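PDB 4HVM: TlmII from Streptoalloteichus hindustanus, which belongs to the condensation-domain family of nonribosomal peptide synthesis, takes part in tallysomycin biosynthesis and may bind phosphopantetheine. Local coordinates for residues V103-A108 / H125-S130; Q228-P233 / L243-L248. All blocks are in the same frame, centred on the assembly; numbering follows the deposited sequence.

Contact 1: residues V103-A108 / H125-S130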
loop_
_atom_site.group_PDB
_atom_site.type_symbol
_atom_site.label_atom_id
_atom_site.label_comp_id
_atom_site.label_asym_id
_atom_site.label_seq_id
_atom_site.Cartn_x
_atom_site.Cartn_y
_atom_site.Cartn_z
ATOM N N VAL A 103 -5.459 1.864 -18.492
ATOM C CA VAL A 103 -5.866 1.916 -17.092
ATOM C C VAL A 103 -7.032 0.968 -16.864
ATOM O O VAL A 103 -7.059 0.220 -15.889
ATOM C CB VAL A 103 -6.268 3.340 -16.665
ATOM C CG1 VAL A 103 -6.873 3.337 -15.267
ATOM C CG2 VAL A 103 -5.071 4.268 -16.722
ATOM N N GLU A 104 -7.995 1.002 -17.776
ATOM C CA GLU A 104 -9.155 0.129 -17.692
ATOM C C GLU A 104 -8.742 -1.328 -17.874
ATOM O O GLU A 104 -9.384 -2.231 -17.347
ATOM C CB GLU A 104 -10.198 0.524 -18.741
ATOM C CG GLU A 104 -10.799 1.911 -18.539
ATOM C CD GLU A 104 -11.401 2.481 -19.815
ATOM O OE1 GLU A 104 -11.248 1.853 -20.884
ATOM O OE2 GLU A 104 -12.026 3.561 -19.750
ATOM N N LEU A 105 -7.665 -1.553 -18.617
ATOM C CA LEU A 105 -7.172 -2.907 -18.846
ATOM C C LEU A 105 -6.596 -3.507 -17.566
ATOM O O LEU A 105 -6.951 -4.617 -17.171
ATOM C CB LEU A 105 -6.111 -2.904 -19.951
ATOM C CG LEU A 105 -5.515 -4.238 -20.410
ATOM C CD1 LEU A 105 -5.229 -4.193 -21.901
ATOM C CD2 LEU A 105 -4.242 -4.554 -19.646
ATOM N N LEU A 106 -5.692 -2.769 -16.931
ATOM C CA LEU A 106 -5.038 -3.234 -15.715
ATOM C C LEU A 106 -6.031 -3.397 -14.567
ATOM O O LEU A 106 -5.945 -4.349 -13.791
ATOM C CB LEU A 106 -3.913 -2.278 -15.320
ATOM C CG LEU A 106 -2.761 -2.199 -16.319
ATOM C CD1 LEU A 106 -1.743 -1.169 -15.884
ATOM C CD2 LEU A 106 -2.109 -3.562 -16.465
ATOM N N ARG A 107 -6.970 -2.460 -14.466
ATOM C CA ARG A 107 -8.038 -2.551 -13.478
ATOM C C ARG A 107 -8.868 -3.810 -13.690
ATOM O O ARG A 107 -9.234 -4.491 -12.731
ATOM C CB ARG A 107 -8.952 -1.329 -13.553
ATOM C CG ARG A 107 -8.417 -0.083 -12.874
ATOM C CD ARG A 107 -9.392 1.075 -13.039
ATOM N NE ARG A 107 -8.958 2.275 -12.330
ATOM C CZ ARG A 107 -9.652 3.408 -12.286
ATOM N NH1 ARG A 107 -10.815 3.497 -12.914
ATOM N NH2 ARG A 107 -9.183 4.450 -11.613
ATOM N N ALA A 108 -9.164 -4.112 -14.950
ATOM C CA ALA A 108 -9.980 -5.271 -15.286
ATOM C C ALA A 108 -9.280 -6.573 -14.926
ATOM O O ALA A 108 -9.895 -7.484 -14.372
ATOM C CB ALA A 108 -10.339 -5.256 -16.762
ATOM N N HIS A 125 2.080 -7.107 -17.586
ATOM C CA HIS A 125 1.408 -6.681 -18.808
ATOM C C HIS A 125 2.334 -5.840 -19.685
ATOM O O HIS A 125 2.963 -4.896 -19.209
ATOM C CB HIS A 125 0.130 -5.903 -18.481
ATOM C CG HIS A 125 -0.949 -6.740 -17.863
ATOM N ND1 HIS A 125 -2.016 -7.231 -18.584
ATOM C CD2 HIS A 125 -1.126 -7.172 -16.591
ATOM C CE1 HIS A 125 -2.803 -7.931 -17.784
ATOM N NE2 HIS A 125 -2.285 -7.909 -16.570
ATOM N N LEU A 126 2.421 -6.196 -20.963
ATOM C CA LEU A 126 3.169 -5.412 -21.938
ATOM C C LEU A 126 2.167 -4.787 -22.905
ATOM O O LEU A 126 1.745 -5.420 -23.872
ATOM C CB LEU A 126 4.174 -6.297 -22.683
ATOM C CG LEU A 126 5.350 -5.629 -23.399
ATOM C CD1 LEU A 126 6.491 -6.617 -23.548
ATOM C CD2 LEU A 126 4.944 -5.086 -24.762
ATOM N N VAL A 127 1.779 -3.546 -22.632
ATOM C CA VAL A 127 0.726 -2.892 -23.400
ATOM C C VAL A 127 1.299 -1.789 -24.283
ATOM O O VAL A 127 1.875 -0.824 -23.781
ATOM C CB VAL A 127 -0.342 -2.278 -22.475
ATOM C CG1 VAL A 127 -1.574 -1.894 -23.268
ATOM C CG2 VAL A 127 -0.711 -3.246 -21.359
ATOM N N ARG A 128 1.143 -1.936 -25.595
ATOM C CA ARG A 128 1.600 -0.911 -26.530
ATOM C C ARG A 128 0.471 0.066 -26.847
ATOM O O ARG A 128 -0.613 -0.342 -27.264
ATOM C CB ARG A 128 2.148 -1.536 -27.816
ATOM C CG ARG A 128 2.529 -0.509 -28.873
ATOM C CD ARG A 128 3.382 -1.106 -29.981
ATOM N NE ARG A 128 4.747 -1.385 -29.541
ATOM C CZ ARG A 128 5.737 -0.498 -29.567
ATOM N NH1 ARG A 128 5.519 0.736 -30.001
ATOM N NH2 ARG A 128 6.949 -0.844 -29.150
ATOM N N LEU A 129 0.738 1.354 -26.649
ATOM C CA LEU A 129 -0.272 2.392 -26.834
ATOM C C LEU A 129 -0.157 3.081 -28.193
ATOM O O LEU A 129 -1.158 3.511 -28.767
ATOM C CB LEU A 129 -0.161 3.435 -25.722
ATOM C CG LEU A 129 -0.105 2.906 -24.289
ATOM C CD1 LEU A 129 -0.097 4.057 -23.297
ATOM C CD2 LEU A 129 -1.266 1.967 -24.013
ATOM N N SER A 130 1.068 3.189 -28.695
ATOM C CA SER A 130 1.326 3.851 -29.969
ATOM C C SER A 130 2.640 3.365 -30.564
ATOM O O SER A 130 3.164 2.325 -30.169
ATOM C CB SER A 130 1.365 5.369 -29.787
ATOM O OG SER A 130 2.354 5.746 -28.842
#
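In the beta-alpha-beta unit made of strand 87-91, helix 98-110 and strand 122-128, Leu105 and Leu106 of the helix meet His125 at the start of 125-130. Leu106 does so with one branch: CD2 lies 4.0 Å from the centroid of the His125 ring and 28° off its normal, a CH-pi contact over one face. The imidazole is turned toward the helix with CG anti to its own carbonyl carbon (chi1 -68°). Leu105 CD2 comes obliquely to the same ring, 3.6 Å from His125 ND1, and continues to Val127 CG2 at 4.1 Å. The axes of 103-108 and 125-128 run nearly antiparallel (160°) and come within 10.8 Å, as befits a crossover whose two strands lie side by side and parallel in the sheet. Histidine suits its place because the flat ring takes a leucine methyl while NE2 is hydrogen-bonded to Asp109, further along the same helix. With an alanine here the ring is gone, which would probably leave Asp109 without this hydrogen-bond partner and open a gap beside the two leucine methyls. Two residues on, Val127 offers a short, branched side chain to the same side of the strand, and it also touches Cys102 of the helix.

Contact 2: residues Q228-P233 / L243-L248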
loop_
_atom_site.group_PDB
_atom_site.type_symbol
_atom_site.label_atom_id
_atom_site.label_comp_id
_atom_site.label_asym_id
_atom_site.label_seq_id
_atom_site.Cartn_x
_atom_site.Cartn_y
_atom_site.Cartn_z
ATOM N N GLN A 228 6.563 18.508 -2.225
ATOM C CA GLN A 228 7.950 18.352 -1.799
ATOM C C GLN A 228 8.276 19.219 -0.587
ATOM O O GLN A 228 8.891 18.750 0.370
ATOM C CB GLN A 228 8.906 18.651 -2.955
ATOM C CG GLN A 228 8.865 17.613 -4.054
ATOM C CD GLN A 228 9.195 16.228 -3.539
ATOM O OE1 GLN A 228 10.067 16.061 -2.685
ATOM N NE2 GLN A 228 8.490 15.225 -4.049
ATOM N N ALA A 229 7.851 20.477 -0.627
ATOM C CA ALA A 229 8.123 21.408 0.463
ATOM C C ALA A 229 7.437 20.956 1.746
ATOM O O ALA A 229 7.895 21.258 2.848
ATOM C CB ALA A 229 7.674 22.804 0.090
ATOM N N LEU A 230 6.336 20.230 1.590
ATOM C CA LEU A 230 5.589 19.701 2.723
ATOM C C LEU A 230 6.215 18.401 3.214
ATOM O O LEU A 230 6.419 18.208 4.414
ATOM C CB LEU A 230 4.133 19.458 2.327
ATOM C CG LEU A 230 3.184 19.012 3.436
ATOM C CD1 LEU A 230 2.872 20.178 4.353
ATOM C CD2 LEU A 230 1.912 18.434 2.845
ATOM N N THR A 231 6.522 17.514 2.274
ATOM C CA THR A 231 7.092 16.211 2.593
ATOM C C THR A 231 8.516 16.321 3.125
ATOM O O THR A 231 8.791 15.940 4.264
ATOM C CB THR A 231 7.088 15.279 1.366
ATOM O OG1 THR A 231 5.735 14.948 1.017
ATOM C CG2 THR A 231 7.873 14.003 1.661
ATOM N N GLU A 232 9.414 16.839 2.294
ATOM C CA GLU A 232 10.814 16.979 2.672
ATOM C C GLU A 232 10.980 17.986 3.803
ATOM O O GLU A 232 10.678 19.170 3.642
ATOM C CB GLU A 232 11.663 17.383 1.465
ATOM N N PRO A 233 11.452 17.508 4.961
ATOM C CA PRO A 233 11.697 18.351 6.134
ATOM C C PRO A 233 12.905 17.862 6.928
ATOM O O PRO A 233 13.699 17.105 6.370
ATOM C CB PRO A 233 10.413 18.191 6.951
ATOM N N LEU A 243 3.068 11.413 6.962
ATOM C CA LEU A 243 2.907 11.949 8.310
ATOM C C LEU A 243 2.369 13.375 8.298
ATOM O O LEU A 243 1.672 13.790 9.221
ATOM C CB LEU A 243 4.219 11.873 9.096
ATOM C CG LEU A 243 4.059 11.204 10.464
ATOM C CD1 LEU A 243 3.374 9.853 10.317
ATOM C CD2 LEU A 243 5.401 11.058 11.164
ATOM N N ALA A 244 2.691 14.121 7.248
ATOM C CA ALA A 244 2.105 15.438 7.054
ATOM C C ALA A 244 0.625 15.272 6.740
ATOM O O ALA A 244 -0.204 16.066 7.181
ATOM C CB ALA A 244 2.807 16.176 5.938
HETATM N N MSE A 245 0.303 14.232 5.975
HETATM C CA MSE A 245 -1.083 13.884 5.684
HETATM C C MSE A 245 -1.844 13.502 6.943
HETATM O O MSE A 245 -2.941 13.999 7.188
HETATM C CB MSE A 245 -1.148 12.730 4.687
HETATM C CG MSE A 245 -0.880 13.132 3.255
HETATM SE SE MSE A 245 -2.261 14.326 2.582
HETATM C CE MSE A 245 -1.363 16.041 2.841
ATOM N N ALA A 246 -1.260 12.607 7.732
ATOM C CA ALA A 246 -1.888 12.138 8.959
ATOM C C ALA A 246 -2.146 13.277 9.940
ATOM O O ALA A 246 -3.167 13.290 10.630
ATOM C CB ALA A 246 -1.034 11.063 9.609
ATOM N N ALA A 247 -1.226 14.235 9.991
ATOM C CA ALA A 247 -1.364 15.377 10.883
ATOM C C ALA A 247 -2.496 16.289 10.433
ATOM O O ALA A 247 -3.306 16.735 11.244
ATOM C CB ALA A 247 -0.057 16.154 10.954
ATOM N N LEU A 248 -2.547 16.556 9.131
ATOM C CA LEU A 248 -3.538 17.472 8.577
ATOM C C LEU A 248 -4.927 16.847 8.497
ATOM O O LEU A 248 -5.929 17.539 8.671
ATOM C CB LEU A 248 -3.096 17.986 7.204
ATOM C CG LEU A 248 -1.938 18.987 7.214
ATOM C CD1 LEU A 248 -1.557 19.387 5.801
ATOM C CD2 LEU A 248 -2.287 20.213 8.048
#
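Leu230, its chi1 near trans (-175°) so that CG lies opposite the backbone N, sends its branched end out from helix 224-231 to helix 241-255, where Ala244 and Met245, a selenomethionine, receive it. In Met245 CG stands instead anti to the carbonyl carbon, and the bends at chi2 and chi3 (98° at the latter) carry the terminal methyl round to the leucine. The two side chains cross at about a right angle. Leu230 CG lies 3.8 Å from Ala244 CB, and CD2 of the same leucine is 3.9 Å from that CB, so the alanine methyl meets the fork of the leucine and one of its two branches. Leu230 CD2 also reaches Met245 CE, at 4.1 Å, and is therefore the branch shared by both partners. Each residue type fits its task. Alanine has only a methyl, which lets the larger side chain come close to the helix backbone; leucine is long enough to place its fork and one methyl on the partner helix; and methionine, long and flexible, can fold its end in from the side. All three are buried, and the contact is wholly apolar. Beyond it, helix 445-459 adds Met454 against Met245. At the end of helix 224-231, Asn240 ND2 donates a hydrogen bond to Thr231 O, a polar tie beside the apolar one. This is the packing of two helices consecutive in the chain, joined by a short, mostly unmodelled connection and held together by apolar side chains.

In the fold
After several earlier strands and helices, the chain forms strand 87-91, runs through helix 98-110 and comes back as strand 122-128; contact 1 closes the connection from the helix to the second strand, with 16 residues between its segments, and lays the helix on the five-stranded mixed sheet. The chain then passes through strand 133-141 and further helices to strand 216-223, an outermost strand of the six-stranded sheet, which leads directly into helix 224-231. Contact 2 closes a shorter loop of nine residues, part of it disordered, onto helix 241-255. The two loops follow in series and neither nest nor cross. Their centres are 32 Å apart, one in each sheet-bearing half of the molecule.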